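Local coordinates for protein AlkD2 (Streptococcus mutans, PDB 6M9M) that is of unknown function but binds inosine-5'-monophosphate and belongs to the HEAT-like repeat family of DNA glycosylases, at residues D50-R55 and N84-E89; A58-G63 and L91-D96; S1-V6 and A43-Q48. One frame throughout, in Å; residues are numbered along the deposited sequence.

Interaction 1. Residues D50-R55 and N84-E89; sequences DVYQVR and NWRVQE. With IMP (inosinic acid), chain B.
Y52 and N84 meet at the N-terminal ends of helices 52-65 and 85-102, next to the inosinic acid pocket of this HEAT-like repeat protein. The N84 amide lies over one face of the Y52 ring, the two planes 24° apart; N84 ND2 sits 3.2 Å from Y52 CG, displaced toward the rim. Q53 CD covers the opposite face of the ring. N84 is also the N-cap of its helix. At a chi1 of 180°, N84 OD1 turns back over the first turn, where V87 N donates to it at 3.0 Å, in the carbonyl plane and on a lone pair; R86 N adds a weak bond. V87 CG2 touches Y52 O at 3.7 Å, with R55 CB also near it. R55 NH2 leans on N84 CB at 3.7 Å, while the R55 charge is met by D82. Farther out, Y52 OH comes 3.4 Å from R86 CD, the tyrosine slanting across the extended R86 chain that runs on to the ligand phosphate. There R86 NH1 binds O3P of IMP at 2.7 Å (169°), and R86 NH2 binds O2P at 3.0 Å, equally straight. W85 CH2 lies against a face of this guanidinium, and the other face of the indole stacks on the purine, with IMP C5 over its centre. H18 and G19 add hydrogen bonds to the ligand. Capping thus fixes the rotation of the N84 amide over the tyrosine, and the bidentate bonds set the guanidinium with its edge to the phosphate, whose negative charge it probably offsets.

Interaction 2. Residues A58-G63 and L91-D96; sequences AVFLFG and LAKAFD
A chi1 of 178° swings V59 CG1 away from the amide nitrogen and drives this methyl at the main chain of L91. F60 has CG beside the backbone N instead (chi1 -77°), and although its CB leaves the helix pointing away, the far end of the ring swings back to K93. Both groups serve the side-by-side pairing of helices 52-65 and 85-102, which run in nearly the same direction, as alternate helices do in the alpha-solenoid of HEAT-like repeats, with helix 69-79 between them in sequence; the short segments stand 8.2 Å apart between axes and cross at -15°. V59 CG1 rests 3.8 Å from L91 CA and 3.9 Å from A94 CB, filling the angle between those two residues. Beside it, F60 CE1 lies 4.0 Å from K93 CD; the phenylalanine and the lysine chain run alongside each other, pointing the same way. Beyond that touch K93 bends at its last torsion, and its charge makes a cation-pi contact with F20, a residue that F60 also meets. V59 is also touched by Y47 of helix 36-47 and V79 of helix 69-79. The tightest approach is further along, at G63: with no side chain there, the two backbones close to 4.0 Å between G63 CA and A94 CA. A94 CB fits beside the glycine, 3.7 Å from G63 CA and 3.4 Å from V59 O, the same carbonyl oxygen that accepts the helical hydrogen bond of G63 N.

Interaction 3. Residues S1-V6 and A43-Q48; sequences SMKQYV and AFLAYQ
L45 is the bump of this contact, a branched side chain pushed from helix 36-47 against the first turn of helix 2-13. Its chi1 of -171° extends the isobutyl group outward, and L45 CD2 enters a shallow hollow floored by the peptide between M2 and K3, 4.1 Å from M2 C and from K3 N. The walls are side chains: M2 CG on one flank, K3 CG on another, and V6 CG2, 3.9 Å from L45 CD2. The K3 side chain touches through CG, crossing L45 at about a right angle before its end leads away. The return bump is V6, whose CG2 settles against both L45 and A46. The short A46 side chain lets V6 CG2 come up to 4.2 Å from A46 CA, and the closest pair of CA atoms, V6 CA and A46 CA, is 6.0 Å apart. M2 and V6 also reach L42 one turn earlier, extending the apolar seam. No hydrogen bond joins the segments, whose axes cross at -47°, 10.1 Å apart. Far from the nucleotide pocket, this oblique apolar cover by the first helix lies at the N-terminal end of a HEAT-like helical array.

Overall arrangement
Helix 2-13 starts the chain, and interaction 3 closes the first loop by bringing helix 36-47 back against it. The chain then turns into helix 52-65, where V54 and R55, then A58, V59 and F62, lean on segment 43-48, tying interaction 3 to both of the others. Interactions 1 and 2 each span helix 69-79 and join helix 52-65 to helix 85-102; their segments alternate along the sequence, so the loops cross instead of nesting. Interaction 1 holds the starts of the two helices, at the nucleotide site, and interaction 2 a later, more buried level, their centres 11 Å apart and bridged by V87 against V59. Together the three link four helices of the N-terminal half.

Interaction 1. Residues D50-R55 and N84-E89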
loop_
_atom_site.group_PDB
_atom_site.type_symbol
_atom_site.label_atom_id
_atom_site.label_comp_id
_atom_site.label_asym_id
_atom_site.label_seq_id
_atom_site.Cartn_x
_atom_site.Cartn_y
_atom_site.Cartn_z
ATOM N N ASP A 50 -3.087 19.725 -9.180
ATOM C CA ASP A 50 -4.483 19.344 -9.358
ATOM C C ASP A 50 -4.667 18.310 -10.471
ATOM O O ASP A 50 -5.805 17.944 -10.775
ATOM C CB ASP A 50 -5.382 20.568 -9.563
ATOM C CG ASP A 50 -5.046 21.363 -10.799
ATOM O OD1 ASP A 50 -4.206 20.912 -11.604
ATOM O OD2 ASP A 50 -5.639 22.457 -10.957
ATOM N N VAL A 51 -3.575 17.806 -11.034
ATOM C CA VAL A 51 -3.607 16.718 -12.008
ATOM C C VAL A 51 -3.277 15.438 -11.255
ATOM O O VAL A 51 -2.139 15.247 -10.810
ATOM C CB VAL A 51 -2.628 16.977 -13.163
ATOM C CG1 VAL A 51 -2.620 15.809 -14.125
ATOM C CG2 VAL A 51 -3.000 18.286 -13.883
ATOM N N TYR A 52 -4.261 14.547 -11.089
ATOM C CA TYR A 52 -4.044 13.404 -10.194
ATOM C C TYR A 52 -2.923 12.494 -10.700
ATOM O O TYR A 52 -2.224 11.865 -9.901
ATOM C CB TYR A 52 -5.338 12.634 -9.933
ATOM C CG TYR A 52 -5.781 11.681 -11.032
ATOM C CD1 TYR A 52 -5.202 10.432 -11.169
ATOM C CD2 TYR A 52 -6.789 12.031 -11.930
ATOM C CE1 TYR A 52 -5.593 9.563 -12.171
ATOM C CE2 TYR A 52 -7.192 11.166 -12.918
ATOM C CZ TYR A 52 -6.602 9.932 -13.042
ATOM O OH TYR A 52 -7.006 9.072 -14.036
ATOM N N GLN A 53 -2.713 12.430 -12.017
ATOM C CA GLN A 53 -1.632 11.616 -12.551
ATOM C C GLN A 53 -0.262 12.140 -12.131
ATOM O O GLN A 53 0.670 11.352 -11.949
ATOM C CB GLN A 53 -1.738 11.535 -14.075
ATOM C CG GLN A 53 -3.021 10.894 -14.611
ATOM C CD GLN A 53 -4.118 11.897 -14.918
ATOM O OE1 GLN A 53 -4.176 12.968 -14.318
ATOM N NE2 GLN A 53 -5.009 11.542 -15.846
ATOM N N VAL A 54 -0.118 13.459 -11.972
ATOM C CA VAL A 54 1.128 14.025 -11.457
ATOM C C VAL A 54 1.278 13.723 -9.967
ATOM O O VAL A 54 2.385 13.460 -9.488
ATOM C CB VAL A 54 1.208 15.525 -11.787
ATOM C CG1 VAL A 54 2.430 16.169 -11.154
ATOM C CG2 VAL A 54 1.253 15.723 -13.292
ATOM N N ARG A 55 0.165 13.699 -9.224
ATOM C CA ARG A 55 0.246 13.245 -7.841
ATOM C C ARG A 55 0.650 11.776 -7.758
ATOM O O ARG A 55 1.386 11.394 -6.846
ATOM C CB ARG A 55 -1.066 13.500 -7.101
ATOM C CG ARG A 55 -1.474 14.962 -7.073
ATOM C CD ARG A 55 -2.373 15.282 -5.912
ATOM N NE ARG A 55 -3.604 14.494 -5.860
ATOM C CZ ARG A 55 -4.695 14.766 -6.568
ATOM N NH1 ARG A 55 -4.708 15.785 -7.423
ATOM N NH2 ARG A 55 -5.777 14.018 -6.430
ATOM N N ASN A 84 -8.540 10.739 -4.594
ATOM C CA ASN A 84 -8.491 10.030 -5.862
ATOM C C ASN A 84 -8.047 8.588 -5.631
ATOM O O ASN A 84 -6.966 8.343 -5.094
ATOM C CB ASN A 84 -7.559 10.749 -6.832
ATOM C CG ASN A 84 -7.470 10.057 -8.157
ATOM O OD1 ASN A 84 -6.777 9.050 -8.295
ATOM N ND2 ASN A 84 -8.187 10.587 -9.147
ATOM N N TRP A 85 -8.863 7.634 -6.086
ATOM C CA TRP A 85 -8.592 6.236 -5.786
ATOM C C TRP A 85 -7.356 5.726 -6.507
ATOM O O TRP A 85 -6.717 4.786 -6.020
ATOM C CB TRP A 85 -9.826 5.368 -6.065
ATOM C CG TRP A 85 -10.197 5.196 -7.505
ATOM C CD1 TRP A 85 -11.133 5.901 -8.204
ATOM C CD2 TRP A 85 -9.649 4.236 -8.425
ATOM N NE1 TRP A 85 -11.199 5.443 -9.495
ATOM C CE2 TRP A 85 -10.301 4.424 -9.660
ATOM C CE3 TRP A 85 -8.676 3.231 -8.321
ATOM C CZ2 TRP A 85 -10.014 3.651 -10.783
ATOM C CZ3 TRP A 85 -8.387 2.473 -9.443
ATOM C CH2 TRP A 85 -9.051 2.689 -10.655
ATOM N N ARG A 86 -7.007 6.298 -7.665
ATOM C CA ARG A 86 -5.789 5.867 -8.360
ATOM C C ARG A 86 -4.547 6.303 -7.595
ATOM O O ARG A 86 -3.556 5.571 -7.544
ATOM C CB ARG A 86 -5.789 6.376 -9.797
ATOM C CG ARG A 86 -6.861 5.693 -10.631
ATOM C CD ARG A 86 -6.952 6.272 -12.044
ATOM N NE ARG A 86 -7.974 5.595 -12.852
ATOM C CZ ARG A 86 -7.810 4.422 -13.449
ATOM N NH1 ARG A 86 -6.653 3.785 -13.384
ATOM N NH2 ARG A 86 -8.809 3.884 -14.126
ATOM N N VAL A 87 -4.579 7.492 -6.989
ATOM C CA VAL A 87 -3.487 7.904 -6.107
ATOM C C VAL A 87 -3.396 6.966 -4.910
ATOM O O VAL A 87 -2.298 6.589 -4.486
ATOM C CB VAL A 87 -3.637 9.376 -5.676
ATOM C CG1 VAL A 87 -2.527 9.755 -4.708
ATOM C CG2 VAL A 87 -3.637 10.316 -6.886
ATOM N N GLN A 88 -4.546 6.565 -4.352
ATOM C CA GLN A 88 -4.527 5.602 -3.246
ATOM C C GLN A 88 -3.866 4.284 -3.649
ATOM O O GLN A 88 -3.130 3.688 -2.858
ATOM C CB GLN A 88 -5.927 5.355 -2.702
ATOM C CG GLN A 88 -6.547 6.551 -2.034
ATOM C CD GLN A 88 -5.934 6.892 -0.689
ATOM O OE1 GLN A 88 -5.249 6.076 -0.072
ATOM N NE2 GLN A 88 -6.211 8.095 -0.208
ATOM N N GLU A 89 -4.102 3.814 -4.877
ATOM C CA GLU A 89 -3.420 2.602 -5.310
ATOM C C GLU A 89 -1.911 2.806 -5.361
ATOM O O GLU A 89 -1.150 1.914 -4.990
ATOM C CB GLU A 89 -3.926 2.146 -6.674
ATOM C CG GLU A 89 -5.378 1.689 -6.688
ATOM C CD GLU A 89 -5.660 0.454 -5.815
ATOM O OE1 GLU A 89 -4.723 -0.281 -5.415
ATOM O OE2 GLU A 89 -6.838 0.222 -5.498
HETATM P P IMP B . -7.214 0.371 -14.923
HETATM O O1P IMP B . -6.790 -0.421 -16.142
HETATM O O2P IMP B . -8.457 1.169 -15.227
HETATM O O3P IMP B . -6.035 1.367 -14.519
HETATM O "O5'" IMP B . -7.515 -0.673 -13.771
HETATM C "C5'" IMP B . -7.883 -0.248 -12.467
HETATM C "C4'" IMP B . -8.996 -1.114 -11.946
HETATM O "O4'" IMP B . -9.218 -0.902 -10.676
HETATM C "C3'" IMP B . -10.400 -0.749 -12.729
HETATM O "O3'" IMP B . -11.164 -1.999 -13.010
HETATM C "C2'" IMP B . -11.050 -0.024 -11.941
HETATM O "O2'" IMP B . -12.516 -0.133 -12.256
HETATM C "C1'" IMP B . -10.724 -0.654 -10.527
HETATM N N9 IMP B . -10.940 0.041 -9.431
HETATM C C8 IMP B . -10.468 -0.083 -8.165
HETATM N N7 IMP B . -11.051 0.874 -7.407
HETATM C C5 IMP B . -11.897 1.587 -8.193
HETATM C C6 IMP B . -12.728 2.675 -7.886
HETATM O O6 IMP B . -12.728 3.171 -6.519
HETATM N N1 IMP B . -13.481 3.224 -8.831
HETATM C C2 IMP B . -13.440 2.719 -10.105
HETATM N N3 IMP B . -12.625 1.650 -10.402
HETATM C C4 IMP B . -11.848 1.074 -9.453
#

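Interaction 2. Residues A58-G63 and L91-D96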
loop_
_atom_site.group_PDB
_atom_site.type_symbol
_atom_site.label_atom_id
_atom_site.label_comp_id
_atom_site.label_asym_id
_atom_site.label_seq_id
_atom_site.Cartn_x
_atom_site.Cartn_y
_atom_site.Cartn_z
ATOM N N ALA A 58 4.283 11.767 -8.040
ATOM C CA ALA A 58 4.871 12.249 -6.797
ATOM C C ALA A 58 4.893 11.170 -5.726
ATOM O O ALA A 58 5.851 11.084 -4.945
ATOM C CB ALA A 58 4.090 13.459 -6.289
ATOM N N VAL A 59 3.825 10.372 -5.641
ATOM C CA VAL A 59 3.759 9.318 -4.632
ATOM C C VAL A 59 4.743 8.199 -4.944
ATOM O O VAL A 59 5.339 7.622 -4.025
ATOM C CB VAL A 59 2.311 8.847 -4.421
ATOM C CG1 VAL A 59 2.248 7.723 -3.410
ATOM C CG2 VAL A 59 1.444 10.028 -3.963
ATOM N N PHE A 60 4.955 7.877 -6.226
ATOM C CA PHE A 60 6.049 6.963 -6.547
ATOM C C PHE A 60 7.382 7.529 -6.049
ATOM O O PHE A 60 8.208 6.799 -5.489
ATOM C CB PHE A 60 6.118 6.644 -8.051
ATOM C CG PHE A 60 5.086 5.643 -8.526
ATOM C CD1 PHE A 60 5.096 4.344 -8.046
ATOM C CD2 PHE A 60 4.138 5.988 -9.475
ATOM C CE1 PHE A 60 4.155 3.416 -8.487
ATOM C CE2 PHE A 60 3.205 5.061 -9.921
ATOM C CZ PHE A 60 3.218 3.774 -9.430
ATOM N N LEU A 61 7.628 8.828 -6.271
ATOM C CA LEU A 61 8.846 9.443 -5.742
ATOM C C LEU A 61 8.937 9.314 -4.225
ATOM O O LEU A 61 9.993 8.974 -3.685
ATOM C CB LEU A 61 8.947 10.909 -6.148
ATOM C CG LEU A 61 9.287 11.255 -7.595
ATOM C CD1 LEU A 61 9.336 12.784 -7.718
ATOM C CD2 LEU A 61 10.603 10.636 -8.008
ATOM N N PHE A 62 7.837 9.586 -3.514
ATOM C CA PHE A 62 7.852 9.433 -2.068
ATOM C C PHE A 62 8.285 8.015 -1.687
ATOM O O PHE A 62 9.089 7.825 -0.775
ATOM C CB PHE A 62 6.476 9.718 -1.449
ATOM C CG PHE A 62 6.025 11.168 -1.493
ATOM C CD1 PHE A 62 6.916 12.241 -1.364
ATOM C CD2 PHE A 62 4.671 11.459 -1.618
ATOM C CE1 PHE A 62 6.440 13.567 -1.373
ATOM C CE2 PHE A 62 4.212 12.757 -1.644
ATOM C CZ PHE A 62 5.090 13.814 -1.528
ATOM N N GLY A 63 7.738 7.000 -2.371
ATOM C CA GLY A 63 8.165 5.637 -2.113
ATOM C C GLY A 63 9.662 5.445 -2.244
ATOM O O GLY A 63 10.310 4.825 -1.392
ATOM N N LEU A 91 -0.249 4.873 -3.426
ATOM C CA LEU A 91 0.205 4.883 -2.027
ATOM C C LEU A 91 0.524 3.473 -1.533
ATOM O O LEU A 91 1.525 3.268 -0.839
ATOM C CB LEU A 91 -0.829 5.562 -1.120
ATOM C CG LEU A 91 -0.503 5.583 0.372
ATOM C CD1 LEU A 91 0.797 6.318 0.666
ATOM C CD2 LEU A 91 -1.659 6.187 1.162
ATOM N N ALA A 92 -0.325 2.492 -1.859
ATOM C CA ALA A 92 -0.056 1.114 -1.470
ATOM C C ALA A 92 1.267 0.631 -2.059
ATOM O O ALA A 92 2.048 -0.049 -1.378
ATOM C CB ALA A 92 -1.221 0.226 -1.912
ATOM N N LYS A 93 1.520 0.949 -3.333
ATOM C CA LYS A 93 2.770 0.553 -3.978
ATOM C C LYS A 93 3.964 1.248 -3.346
ATOM O O LYS A 93 5.034 0.641 -3.184
ATOM C CB LYS A 93 2.713 0.885 -5.468
ATOM C CG LYS A 93 1.664 0.087 -6.217
ATOM C CD LYS A 93 1.502 0.491 -7.665
ATOM C CE LYS A 93 0.248 -0.122 -8.272
ATOM N NZ LYS A 93 0.347 -1.604 -8.338
ATOM N N ALA A 94 3.814 2.531 -3.003
ATOM C CA ALA A 94 4.912 3.256 -2.372
ATOM C C ALA A 94 5.206 2.717 -0.981
ATOM O O ALA A 94 6.366 2.693 -0.555
ATOM C CB ALA A 94 4.581 4.741 -2.313
ATOM N N PHE A 95 4.181 2.273 -0.252
ATOM C CA PHE A 95 4.428 1.650 1.036
ATOM C C PHE A 95 5.175 0.330 0.862
ATOM O O PHE A 95 6.118 0.038 1.605
ATOM C CB PHE A 95 3.113 1.443 1.803
ATOM C CG PHE A 95 3.348 0.877 3.166
ATOM C CD1 PHE A 95 3.929 1.663 4.136
ATOM C CD2 PHE A 95 3.101 -0.452 3.447
ATOM C CE1 PHE A 95 4.246 1.158 5.377
ATOM C CE2 PHE A 95 3.415 -0.962 4.704
ATOM C CZ PHE A 95 3.989 -0.159 5.661
ATOM N N ASP A 96 4.781 -0.477 -0.125
ATOM C CA ASP A 96 5.529 -1.704 -0.399
ATOM C C ASP A 96 6.975 -1.386 -0.749
ATOM O O ASP A 96 7.890 -2.123 -0.367
ATOM C CB ASP A 96 4.840 -2.481 -1.525
ATOM C CG ASP A 96 5.380 -3.872 -1.705
ATOM O OD1 ASP A 96 5.623 -4.558 -0.698
ATOM O OD2 ASP A 96 5.510 -4.294 -2.874
#

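Interaction 3. Residues S1-V6 and A43-Q48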
loop_
_atom_site.group_PDB
_atom_site.type_symbol
_atom_site.label_atom_id
_atom_site.label_comp_id
_atom_site.label_asym_id
_atom_site.label_seq_id
_atom_site.Cartn_x
_atom_site.Cartn_y
_atom_site.Cartn_z
ATOM N N SER A 1 11.819 26.682 -12.887
ATOM C CA SER A 1 12.372 25.480 -13.570
ATOM C C SER A 1 11.747 24.213 -12.995
ATOM O O SER A 1 11.232 23.378 -13.728
ATOM C CB SER A 1 13.885 25.405 -13.420
ATOM O OG SER A 1 14.412 24.311 -14.161
ATOM N N MET A 2 11.812 24.060 -11.670
ATOM C CA MET A 2 11.059 22.990 -11.034
ATOM C C MET A 2 9.572 23.150 -11.325
ATOM O O MET A 2 8.887 22.174 -11.655
ATOM C CB MET A 2 11.339 22.985 -9.533
ATOM C CG MET A 2 11.205 21.615 -8.929
ATOM S SD MET A 2 11.462 21.512 -7.151
ATOM C CE MET A 2 13.232 21.414 -7.014
ATOM N N LYS A 3 9.064 24.387 -11.253
ATOM C CA LYS A 3 7.685 24.655 -11.647
ATOM C C LYS A 3 7.449 24.323 -13.115
ATOM O O LYS A 3 6.401 23.773 -13.476
ATOM C CB LYS A 3 7.346 26.126 -11.396
ATOM C CG LYS A 3 6.988 26.469 -9.964
ATOM C CD LYS A 3 6.534 27.924 -9.859
ATOM C CE LYS A 3 6.322 28.345 -8.410
ATOM N NZ LYS A 3 5.947 29.787 -8.290
ATOM N N GLN A 4 8.399 24.679 -13.983
ATOM C CA GLN A 4 8.270 24.339 -15.394
ATOM C C GLN A 4 8.212 22.830 -15.580
ATOM O O GLN A 4 7.448 22.324 -16.412
ATOM C CB GLN A 4 9.442 24.929 -16.180
ATOM C CG GLN A 4 9.405 26.440 -16.297
ATOM C CD GLN A 4 10.706 27.017 -16.824
ATOM O OE1 GLN A 4 11.651 26.284 -17.124
ATOM N NE2 GLN A 4 10.762 28.338 -16.938
ATOM N N TYR A 5 9.006 22.089 -14.807
ATOM C CA TYR A 5 9.009 20.646 -14.976
ATOM C C TYR A 5 7.675 20.049 -14.549
ATOM O O TYR A 5 7.142 19.169 -15.232
ATOM C CB TYR A 5 10.172 20.016 -14.220
ATOM C CG TYR A 5 10.321 18.558 -14.539
ATOM C CD1 TYR A 5 10.636 18.142 -15.826
ATOM C CD2 TYR A 5 10.134 17.590 -13.565
ATOM C CE1 TYR A 5 10.766 16.809 -16.131
ATOM C CE2 TYR A 5 10.263 16.255 -13.858
ATOM C CZ TYR A 5 10.579 15.869 -15.143
ATOM O OH TYR A 5 10.703 14.536 -15.435
ATOM N N VAL A 6 7.107 20.523 -13.431
ATOM C CA VAL A 6 5.780 20.062 -13.026
ATOM C C VAL A 6 4.760 20.367 -14.113
ATOM O O VAL A 6 3.875 19.551 -14.390
ATOM C CB VAL A 6 5.382 20.651 -11.661
ATOM C CG1 VAL A 6 3.929 20.334 -11.328
ATOM C CG2 VAL A 6 6.275 20.086 -10.567
ATOM N N ALA A 43 9.114 16.265 -5.355
ATOM C CA ALA A 43 7.989 15.416 -4.999
ATOM C C ALA A 43 6.900 16.208 -4.279
ATOM O O ALA A 43 5.711 16.049 -4.570
ATOM C CB ALA A 43 8.481 14.253 -4.132
ATOM N N PHE A 44 7.279 17.047 -3.308
ATOM C CA PHE A 44 6.267 17.836 -2.612
ATOM C C PHE A 44 5.570 18.804 -3.559
ATOM O O PHE A 44 4.353 19.006 -3.464
ATOM C CB PHE A 44 6.868 18.576 -1.421
ATOM C CG PHE A 44 7.191 17.686 -0.250
ATOM C CD1 PHE A 44 6.212 16.942 0.365
ATOM C CD2 PHE A 44 8.478 17.610 0.245
ATOM C CE1 PHE A 44 6.503 16.133 1.438
ATOM C CE2 PHE A 44 8.773 16.807 1.330
ATOM C CZ PHE A 44 7.771 16.077 1.930
ATOM N N LEU A 45 6.318 19.415 -4.479
ATOM C CA LEU A 45 5.685 20.337 -5.417
ATOM C C LEU A 45 4.746 19.593 -6.356
ATOM O O LEU A 45 3.622 20.044 -6.608
ATOM C CB LEU A 45 6.734 21.118 -6.204
ATOM C CG LEU A 45 6.163 22.258 -7.052
ATOM C CD1 LEU A 45 5.503 23.338 -6.200
ATOM C CD2 LEU A 45 7.282 22.838 -7.920
ATOM N N ALA A 46 5.174 18.439 -6.862
ATOM C CA ALA A 46 4.320 17.670 -7.758
ATOM C C ALA A 46 3.063 17.175 -7.044
ATOM O O ALA A 46 1.991 17.097 -7.654
ATOM C CB ALA A 46 5.102 16.504 -8.357
ATOM N N TYR A 47 3.173 16.824 -5.759
ATOM C CA TYR A 47 2.021 16.311 -5.025
ATOM C C TYR A 47 0.946 17.380 -4.843
ATOM O O TYR A 47 -0.220 17.037 -4.628
ATOM C CB TYR A 47 2.445 15.652 -3.686
ATOM C CG TYR A 47 1.243 14.963 -3.062
ATOM C CD1 TYR A 47 0.712 13.817 -3.646
ATOM C CD2 TYR A 47 0.586 15.504 -1.968
ATOM C CE1 TYR A 47 -0.432 13.231 -3.156
ATOM C CE2 TYR A 47 -0.553 14.899 -1.460
ATOM C CZ TYR A 47 -1.072 13.783 -2.075
ATOM O OH TYR A 47 -2.219 13.206 -1.582
ATOM N N GLN A 48 1.291 18.655 -4.976
ATOM C CA GLN A 48 0.277 19.693 -4.921
ATOM C C GLN A 48 -0.482 19.883 -6.225
ATOM O O GLN A 48 -1.448 20.653 -6.253
ATOM C CB GLN A 48 0.900 21.009 -4.508
ATOM C CG GLN A 48 1.224 21.035 -3.034
ATOM C CD GLN A 48 0.049 20.558 -2.180
ATOM O OE1 GLN A 48 -1.044 21.136 -2.243
ATOM N NE2 GLN A 48 0.261 19.476 -1.411
#